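Local coordinates for protein endo-n-acetyl-beta-d-glucosaminidase (Hypocrea jecorina, PDB 4AC1) that probably cleaves N-linked glycans within their di-N-acetylchitobiose core, as a family 18 glycoside hydrolase responsible for deglycosylating the fungus's own cellulases, at residues D1-H13 against G247-N259. Residues are numbered along the deposited sequence; the frame is centred on the assembly and turned at random.
Sequences DLPRLIVYFQTTH and GQIGGVMGWEYFN
Tyr-8 and Trp-255 meet where strands 4-9 and 251-255, first and last of the GH18 barrel, pair in parallel. Trp-255 CE3 lies 3.5 Å from Tyr-8 CG, the ring planes inclined at 52°, while Met-253 SD reaches the phenol edge, 3.6 Å from Tyr-8 CE1, as a Met-aromatic contact. Tyr-8 OH hydrogen-bonds to Asp-123 OD2. Gln-10 NE2, hydrogen-bonded to Ser-40 OG, meets the indole edge. The regular ladder ends at Tyr-8 N to Gly-254 O; beyond the cis peptide between Trp-255 and Glu-256, Tyr-257 N bonds to Tyr-8 O (2.9 Å). With Glu-256 CG between backbone N and carbonyl carbon (chi1 55°), a bend at chi2 turns the carboxylate to the following loop: OE1 accepts from Gln-10 N (3.0 Å) and, through its syn lone pair, Thr-11 N (2.9 Å), while Thr-11 OG1 donates to OE2 (2.6 Å). Thr-11 CG2 makes a CH-pi contact, 3.6 Å from the Phe-258 ring centroid. With an alanine here in place of Glu-256, the backbone N-H groups of Gln-10 and Thr-11 and the Thr-11 hydroxyl would probably lose this acceptor, freeing the loop to shift. The ladder thus closes the barrel and the carboxylate fixes the loop at its C-terminal end, with Tyr-8 near Asp-125 and Trp-255 near the zinc ligand Glu-127, consistent with the family 18 DxxDxDxE active site.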
ATOM      1  N   ASP A   1     -14.854  -1.269  -6.873  1.00 16.29           N
ATOM      2  CA  ASP A   1     -15.979  -1.013  -5.934  1.00 15.28           C
ATOM      3  C   ASP A   1     -15.488  -0.352  -4.643  1.00 13.68           C
ATOM      4  O   ASP A   1     -14.787  -0.965  -3.827  1.00 13.44           O
ATOM      5  CB  ASP A   1     -16.749  -2.294  -5.612  1.00 16.86           C
ATOM      6  CG  ASP A   1     -17.806  -2.071  -4.540  1.00 18.76           C
ATOM      7  OD1 ASP A   1     -18.798  -1.351  -4.799  1.00 22.46           O
ATOM      8  OD2 ASP A   1     -17.632  -2.597  -3.433  1.00 22.40           O
ATOM      9  N   LEU A   2     -15.875   0.906  -4.482  1.00 11.23           N
ATOM     10  CA  LEU A   2     -15.465   1.725  -3.355  1.00  9.99           C
ATOM     11  C   LEU A   2     -16.462   1.541  -2.221  1.00  9.11           C
ATOM     12  O   LEU A   2     -17.668   1.365  -2.468  1.00 10.07           O
ATOM     13  CB  LEU A   2     -15.429   3.191  -3.773  1.00  9.77           C
ATOM     14  CG  LEU A   2     -14.511   3.557  -4.939  1.00 10.17           C
ATOM     15  CD1 LEU A   2     -14.612   5.034  -5.213  1.00 11.29           C
ATOM     16  CD2 LEU A   2     -13.058   3.163  -4.673  1.00  8.62           C
ATOM     17  N   PRO A   3     -15.998   1.612  -0.969  1.00  7.84           N
ATOM     18  CA  PRO A   3     -14.637   1.911  -0.535  1.00  6.91           C
ATOM     19  C   PRO A   3     -13.737   0.677  -0.490  1.00  5.95           C
ATOM     20  O   PRO A   3     -14.186  -0.427  -0.172  1.00  5.82           O
ATOM     21  CB  PRO A   3     -14.851   2.441   0.886  1.00  7.01           C
ATOM     22  CG  PRO A   3     -16.022   1.669   1.378  1.00  8.39           C
ATOM     23  CD  PRO A   3     -16.927   1.547   0.178  1.00  8.34           C
ATOM     24  N   ARG A   4     -12.463   0.878  -0.795  1.00  4.91           N
ATOM     25  CA  ARG A   4     -11.468  -0.188  -0.666  1.00  4.68           C
ATOM     26  C   ARG A   4     -11.119  -0.388   0.803  1.00  4.00           C
ATOM     27  O   ARG A   4     -11.147   0.571   1.597  1.00  4.77           O
ATOM     28  CB  ARG A   4     -10.204   0.159  -1.448  1.00  3.94           C
ATOM     29  CG  ARG A   4     -10.474   0.518  -2.906  1.00  4.30           C
ATOM     30  CD  ARG A   4      -9.191   0.910  -3.604  1.00  4.91           C
ATOM     31  NE  ARG A   4      -9.394   1.489  -4.934  1.00  5.65           N
ATOM     32  CZ  ARG A   4      -9.580   2.785  -5.179  1.00  4.83           C
ATOM     33  NH1 ARG A   4      -9.648   3.653  -4.186  1.00  6.92           N
ATOM     34  NH2 ARG A   4      -9.698   3.225  -6.428  1.00  7.33           N
ATOM     35  N   LEU A   5     -10.823  -1.634   1.170  1.00  4.32           N
ATOM     36  CA  LEU A   5     -10.238  -1.939   2.464  1.00  4.65           C
ATOM     37  C   LEU A   5      -8.972  -2.715   2.195  1.00  4.32           C
ATOM     38  O   LEU A   5      -9.017  -3.842   1.682  1.00  4.24           O
ATOM     39  CB  LEU A   5     -11.183  -2.753   3.356  1.00  5.29           C
ATOM     40  CG  LEU A   5     -10.608  -3.179   4.717  1.00  6.86           C
ATOM     41  CD1 LEU A   5     -10.140  -1.969   5.554  1.00  8.17           C
ATOM     42  CD2 LEU A   5     -11.598  -4.028   5.505  1.00  8.51           C
ATOM     43  N   ILE A   6      -7.846  -2.102   2.533  1.00  4.59           N
ATOM     44  CA  ILE A   6      -6.535  -2.568   2.122  1.00  4.47           C
ATOM     45  C   ILE A   6      -5.710  -2.850   3.361  1.00  4.26           C
ATOM     46  O   ILE A   6      -5.674  -2.032   4.272  1.00  4.91           O
ATOM     47  CB  ILE A   6      -5.836  -1.463   1.317  1.00  4.26           C
ATOM     48  CG1 ILE A   6      -6.632  -1.148   0.041  1.00  4.27           C
ATOM     49  CG2 ILE A   6      -4.377  -1.828   0.996  1.00  4.98           C
ATOM     50  CD1 ILE A   6      -6.687   0.318  -0.300  1.00  5.83           C
ATOM     51  N   VAL A   7      -5.069  -4.007   3.411  1.00  3.91           N
ATOM     52  CA  VAL A   7      -4.209  -4.378   4.540  1.00  4.41           C
ATOM     53  C   VAL A   7      -2.808  -4.696   4.025  1.00  4.04           C
ATOM     54  O   VAL A   7      -2.640  -5.534   3.115  1.00  4.96           O
ATOM     55  CB  VAL A   7      -4.760  -5.605   5.291  1.00  4.68           C
ATOM     56  CG1 VAL A   7      -3.714  -6.165   6.281  1.00  5.98           C
ATOM     57  CG2 VAL A   7      -6.061  -5.252   5.996  1.00  5.72           C
ATOM     58  N   TYR A   8      -1.813  -4.003   4.578  1.00  4.12           N
ATOM     59  CA  TYR A   8      -0.413  -4.326   4.344  1.00  4.74           C
ATOM     60  C   TYR A   8       0.022  -5.480   5.237  1.00  4.55           C
ATOM     61  O   TYR A   8      -0.279  -5.500   6.443  1.00  4.60           O
ATOM     62  CB  TYR A   8       0.470  -3.122   4.637  1.00  4.61           C
ATOM     63  CG  TYR A   8       0.455  -2.014   3.595  1.00  4.08           C
ATOM     64  CD1 TYR A   8      -0.465  -0.964   3.648  1.00  4.87           C
ATOM     65  CD2 TYR A   8       1.386  -2.011   2.555  1.00  4.15           C
ATOM     66  CE1 TYR A   8      -0.462   0.045   2.682  1.00  5.53           C
ATOM     67  CE2 TYR A   8       1.406  -1.002   1.596  1.00  4.27           C
ATOM     68  CZ  TYR A   8       0.478   0.020   1.670  1.00  5.21           C
ATOM     69  OH  TYR A   8       0.486   1.035   0.735  1.00  5.09           O
ATOM     70  N   PHE A   9       0.736  -6.431   4.631  1.00  4.70           N
ATOM     71  CA  PHE A   9       1.151  -7.673   5.277  1.00  5.27           C
ATOM     72  C   PHE A   9       2.672  -7.769   5.126  1.00  5.60           C
ATOM     73  O   PHE A   9       3.172  -8.290   4.117  1.00  5.42           O
ATOM     74  CB  PHE A   9       0.430  -8.839   4.579  1.00  5.67           C
ATOM     75  CG  PHE A   9       0.611 -10.187   5.240  1.00  6.00           C
ATOM     76  CD1 PHE A   9      -0.157 -10.560   6.339  1.00  7.76           C
ATOM     77  CD2 PHE A   9       1.522 -11.102   4.723  1.00  7.72           C
ATOM     78  CE1 PHE A   9       0.014 -11.820   6.934  1.00  9.04           C
ATOM     79  CE2 PHE A   9       1.698 -12.355   5.302  1.00  6.75           C
ATOM     80  CZ  PHE A   9       0.941 -12.715   6.409  1.00  6.41           C
ATOM     81  N   GLN A  10       3.402  -7.182   6.085  1.00  6.17           N
ATOM     82  CA  GLN A  10       4.876  -7.161   6.063  1.00  7.01           C
ATOM     83  C   GLN A  10       5.477  -8.225   6.973  1.00  7.59           C
ATOM     84  O   GLN A  10       6.386  -8.960   6.572  1.00  8.49           O
ATOM     85  CB  GLN A  10       5.455  -5.794   6.431  1.00  6.92           C
ATOM     86  CG  GLN A  10       6.943  -5.728   6.106  1.00  8.61           C
ATOM     87  CD  GLN A  10       7.616  -4.478   6.599  1.00  9.52           C
ATOM     88  OE1 GLN A  10       7.831  -4.302   7.799  1.00  9.30           O
ATOM     89  NE2 GLN A  10       7.975  -3.611   5.679  1.00  7.96           N
ATOM     90  N   THR A  11       4.971  -8.286   8.203  1.00  7.44           N
ATOM     91  CA  THR A  11       5.385  -9.288   9.180  1.00  8.13           C
ATOM     92  C   THR A  11       4.641 -10.569   8.843  1.00  8.23           C
ATOM     93  O   THR A  11       3.408 -10.642   8.973  1.00  8.64           O
ATOM     94  CB  THR A  11       5.080  -8.830  10.608  1.00  8.24           C
ATOM     95  OG1 THR A  11       5.759  -7.599  10.850  1.00  9.12           O
ATOM     96  CG2 THR A  11       5.558  -9.858  11.641  1.00  8.58           C
ATOM     97  N   THR A  12       5.405 -11.572   8.409  1.00  8.54           N
ATOM     98  CA  THR A  12       4.863 -12.782   7.797  1.00  9.23           C
ATOM     99  C   THR A  12       4.982 -14.007   8.700  1.00  9.34           C
ATOM    100  O   THR A  12       4.342 -15.030   8.455  1.00  9.23           O
ATOM    101  CB  THR A  12       5.584 -13.097   6.458  1.00  9.68           C
ATOM    102  OG1 THR A  12       6.989 -13.250   6.713  1.00  9.93           O
ATOM    103  CG2 THR A  12       5.366 -11.975   5.431  1.00 10.54           C
ATOM    104  N   HIS A  13       5.819 -13.880   9.730  1.00 10.05           N
ATOM    105  CA  HIS A  13       6.120 -14.962  10.669  1.00 11.35           C
ATOM    106  C   HIS A  13       6.124 -14.393  12.075  1.00 12.30           C
ATOM    107  O   HIS A  13       6.480 -13.235  12.283  1.00 12.25           O
ATOM    108  CB  HIS A  13       7.497 -15.576  10.369  1.00 10.96           C
ATOM    109  CG  HIS A  13       7.556 -16.327   9.075  1.00 10.37           C
ATOM    110  ND1 HIS A  13       7.410 -15.710   7.852  1.00  8.54           N
ATOM    111  CD2 HIS A  13       7.759 -17.640   8.812  1.00 11.56           C
ATOM    112  CE1 HIS A  13       7.505 -16.613   6.891  1.00 11.33           C
ATOM    113  NE2 HIS A  13       7.713 -17.794   7.448  1.00 11.46           N
ATOM    114  N   GLY A 247     -19.721  11.309  -1.058  1.00  8.94           N
ATOM    115  CA  GLY A 247     -20.469  10.108  -1.432  1.00  9.30           C
ATOM    116  C   GLY A 247     -19.666   8.829  -1.304  1.00  9.35           C
ATOM    117  O   GLY A 247     -20.089   7.882  -0.639  1.00 10.17           O
ATOM    118  N   GLN A 248     -18.505   8.807  -1.949  1.00  9.89           N
ATOM    119  CA  GLN A 248     -17.585   7.673  -1.863  1.00 10.09           C
ATOM    120  C   GLN A 248     -16.180   8.203  -1.611  1.00  9.15           C
ATOM    121  O   GLN A 248     -15.762   9.164  -2.259  1.00  9.73           O
ATOM    122  CB  GLN A 248     -17.574   6.867  -3.165  1.00 10.48           C
ATOM    123  CG  GLN A 248     -18.928   6.310  -3.613  1.00 12.05           C
ATOM    124  CD  GLN A 248     -18.822   5.425  -4.843  1.00 13.76           C
ATOM    125  OE1 GLN A 248     -18.536   5.902  -5.943  1.00 16.91           O
ATOM    126  NE2 GLN A 248     -19.027   4.128  -4.662  1.00 13.58           N
ATOM    127  N   ILE A 249     -15.469   7.595  -0.661  1.00  7.86           N
ATOM    128  CA  ILE A 249     -14.032   7.837  -0.495  1.00  7.17           C
ATOM    129  C   ILE A 249     -13.235   6.653  -1.058  1.00  5.81           C
ATOM    130  O   ILE A 249     -13.778   5.568  -1.296  1.00  6.24           O
ATOM    131  CB  ILE A 249     -13.632   8.105   0.987  1.00  7.52           C
ATOM    132  CG1 ILE A 249     -13.988   6.910   1.895  1.00  8.11           C
ATOM    133  CG2 ILE A 249     -14.228   9.427   1.472  1.00  8.46           C
ATOM    134  CD1 ILE A 249     -13.159   6.812   3.190  1.00 10.63           C
ATOM    135  N   GLY A 250     -11.932   6.840  -1.235  1.00  4.86           N
ATOM    136  CA  GLY A 250     -11.109   5.767  -1.785  1.00  5.14           C
ATOM    137  C   GLY A 250     -11.117   4.536  -0.897  1.00  5.18           C
ATOM    138  O   GLY A 250     -11.065   3.422  -1.387  1.00  5.00           O
ATOM    139  N   GLY A 251     -11.182   4.760   0.410  1.00  5.00           N
ATOM    140  CA  GLY A 251     -11.250   3.685   1.386  1.00  5.26           C
ATOM    141  C   GLY A 251     -10.235   3.903   2.482  1.00  4.85           C
ATOM    142  O   GLY A 251      -9.857   5.042   2.766  1.00  4.87           O
ATOM    143  N   VAL A 252      -9.821   2.805   3.111  1.00  4.76           N
ATOM    144  CA  VAL A 252      -8.869   2.819   4.220  1.00  3.69           C
ATOM    145  C   VAL A 252      -7.813   1.741   4.007  1.00  3.65           C
ATOM    146  O   VAL A 252      -8.133   0.657   3.526  1.00  3.97           O
ATOM    147  CB  VAL A 252      -9.600   2.568   5.590  1.00  4.14           C
ATOM    148  CG1 VAL A 252      -8.594   2.359   6.734  1.00  4.66           C
ATOM    149  CG2 VAL A 252     -10.522   3.714   5.901  1.00  5.07           C
ATOM    150  N   MET A 253      -6.566   2.060   4.338  1.00  4.38           N
ATOM    151  CA  MET A 253      -5.524   1.050   4.417  1.00  4.16           C
ATOM    152  C   MET A 253      -4.961   1.010   5.823  1.00  4.00           C
ATOM    153  O   MET A 253      -5.001   2.004   6.551  1.00  4.51           O
ATOM    154  CB  MET A 253      -4.431   1.220   3.338  1.00  4.33           C
ATOM    155  CG  MET A 253      -3.519   2.447   3.440  1.00  5.26           C
ATOM    156  SD  MET A 253      -2.250   2.352   4.731  1.00  5.29           S
ATOM    157  CE  MET A 253      -1.081   3.505   4.031  1.00  5.40           C
ATOM    158  N   GLY A 254      -4.473  -0.163   6.206  1.00  4.13           N
ATOM    159  CA  GLY A 254      -3.888  -0.363   7.526  1.00  4.58           C
ATOM    160  C   GLY A 254      -2.458  -0.865   7.463  1.00  4.36           C
ATOM    161  O   GLY A 254      -2.174  -1.888   6.817  1.00  5.20           O
ATOM    162  N   TRP A 255      -1.566  -0.151   8.149  1.00  4.73           N
ATOM    163  CA  TRP A 255      -0.181  -0.584   8.379  1.00  4.93           C
ATOM    164  C   TRP A 255      -0.047  -1.032   9.847  1.00  4.85           C
ATOM    165  O   TRP A 255      -0.127  -0.183  10.737  1.00  4.58           O
ATOM    166  CB  TRP A 255       0.823   0.551   8.092  1.00  5.33           C
ATOM    167  CG  TRP A 255       2.199   0.027   8.258  1.00  5.97           C
ATOM    168  CD1 TRP A 255       2.914  -0.061   9.418  1.00  6.63           C
ATOM    169  CD2 TRP A 255       3.001  -0.589   7.241  1.00  6.20           C
ATOM    170  NE1 TRP A 255       4.122  -0.668   9.185  1.00  8.07           N
ATOM    171  CE2 TRP A 255       4.198  -1.013   7.855  1.00  7.43           C
ATOM    172  CE3 TRP A 255       2.822  -0.825   5.868  1.00  6.89           C
ATOM    173  CZ2 TRP A 255       5.227  -1.647   7.141  1.00  8.77           C
ATOM    174  CZ3 TRP A 255       3.838  -1.461   5.154  1.00  7.81           C
ATOM    175  CH2 TRP A 255       5.030  -1.856   5.794  1.00  8.40           C
ATOM    176  N   GLU A 256       0.136  -2.321  10.141  1.00  4.50           N
ATOM    177  CA  GLU A 256       0.077  -3.450   9.202  1.00  4.68           C
ATOM    178  C   GLU A 256      -0.655  -4.591   9.924  1.00  5.22           C
ATOM    179  O   GLU A 256      -1.097  -4.446  11.074  1.00  5.13           O
ATOM    180  CB  GLU A 256       1.485  -3.892   8.777  1.00  5.62           C
ATOM    181  CG  GLU A 256       2.390  -4.213   9.961  1.00  6.27           C
ATOM    182  CD  GLU A 256       3.350  -5.368   9.709  1.00  7.92           C
ATOM    183  OE1 GLU A 256       3.062  -6.256   8.867  1.00  6.61           O
ATOM    184  OE2 GLU A 256       4.408  -5.390  10.372  1.00  8.85           O
ATOM    185  N   TYR A 257      -0.789  -5.740   9.276  1.00  5.40           N
ATOM    186  CA  TYR A 257      -1.752  -6.733   9.743  1.00  5.60           C
ATOM    187  C   TYR A 257      -1.537  -7.319  11.142  1.00  5.63           C
ATOM    188  O   TYR A 257      -2.425  -7.232  12.002  1.00  5.32           O
ATOM    189  CB  TYR A 257      -1.867  -7.886   8.747  1.00  5.72           C
ATOM    190  CG  TYR A 257      -2.770  -9.019   9.201  1.00  6.01           C
ATOM    191  CD1 TYR A 257      -4.134  -8.809   9.448  1.00  5.55           C
ATOM    192  CD2 TYR A 257      -2.261 -10.305   9.375  1.00  6.12           C
ATOM    193  CE1 TYR A 257      -4.961  -9.860   9.842  1.00  5.65           C
ATOM    194  CE2 TYR A 257      -3.086 -11.365   9.784  1.00  6.24           C
ATOM    195  CZ  TYR A 257      -4.435 -11.133  10.006  1.00  5.69           C
ATOM    196  OH  TYR A 257      -5.277 -12.156  10.394  1.00  6.72           O
ATOM    197  N   PHE A 258      -0.376  -7.940  11.348  1.00  6.63           N
ATOM    198  CA  PHE A 258      -0.234  -9.029  12.335  1.00  7.05           C
ATOM    199  C   PHE A 258      -0.540  -8.706  13.796  1.00  6.98           C
ATOM    200  O   PHE A 258      -0.849  -9.608  14.566  1.00  7.04           O
ATOM    201  CB  PHE A 258       1.157  -9.674  12.254  1.00  7.38           C
ATOM    202  CG  PHE A 258       2.192  -8.972  13.077  1.00  8.27           C
ATOM    203  CD1 PHE A 258       2.646  -7.703  12.716  1.00  7.89           C
ATOM    204  CD2 PHE A 258       2.701  -9.574  14.231  1.00 10.03           C
ATOM    205  CE1 PHE A 258       3.595  -7.055  13.477  1.00  9.85           C
ATOM    206  CE2 PHE A 258       3.650  -8.930  15.006  1.00 11.45           C
ATOM    207  CZ  PHE A 258       4.100  -7.676  14.633  1.00  9.75           C
ATOM    208  N   ASN A 259      -0.432  -7.437  14.174  1.00  6.31           N
ATOM    209  CA  ASN A 259      -0.591  -7.032  15.573  1.00  7.28           C
ATOM    210  C   ASN A 259      -1.673  -5.987  15.746  1.00  7.27           C
ATOM    211  O   ASN A 259      -1.762  -5.336  16.790  1.00  7.19           O
ATOM    212  CB  ASN A 259       0.745  -6.509  16.138  1.00  7.44           C
ATOM    213  CG  ASN A 259       1.265  -5.277  15.392  1.00  8.93           C
ATOM    214  OD1 ASN A 259       0.713  -4.877  14.374  1.00  7.80           O
ATOM    215  ND2 ASN A 259       2.324  -4.675  15.905  1.00  9.47           N
TER
HETATM  216  O   HOH W   1     -17.762   2.028  -6.455  1.00 20.02           O
HETATM  217  O   HOH W   2     -18.757   4.044  -1.560  1.00 20.63           O
HETATM  218  O   HOH W   3       1.418  -8.522   9.098  1.00  7.07           O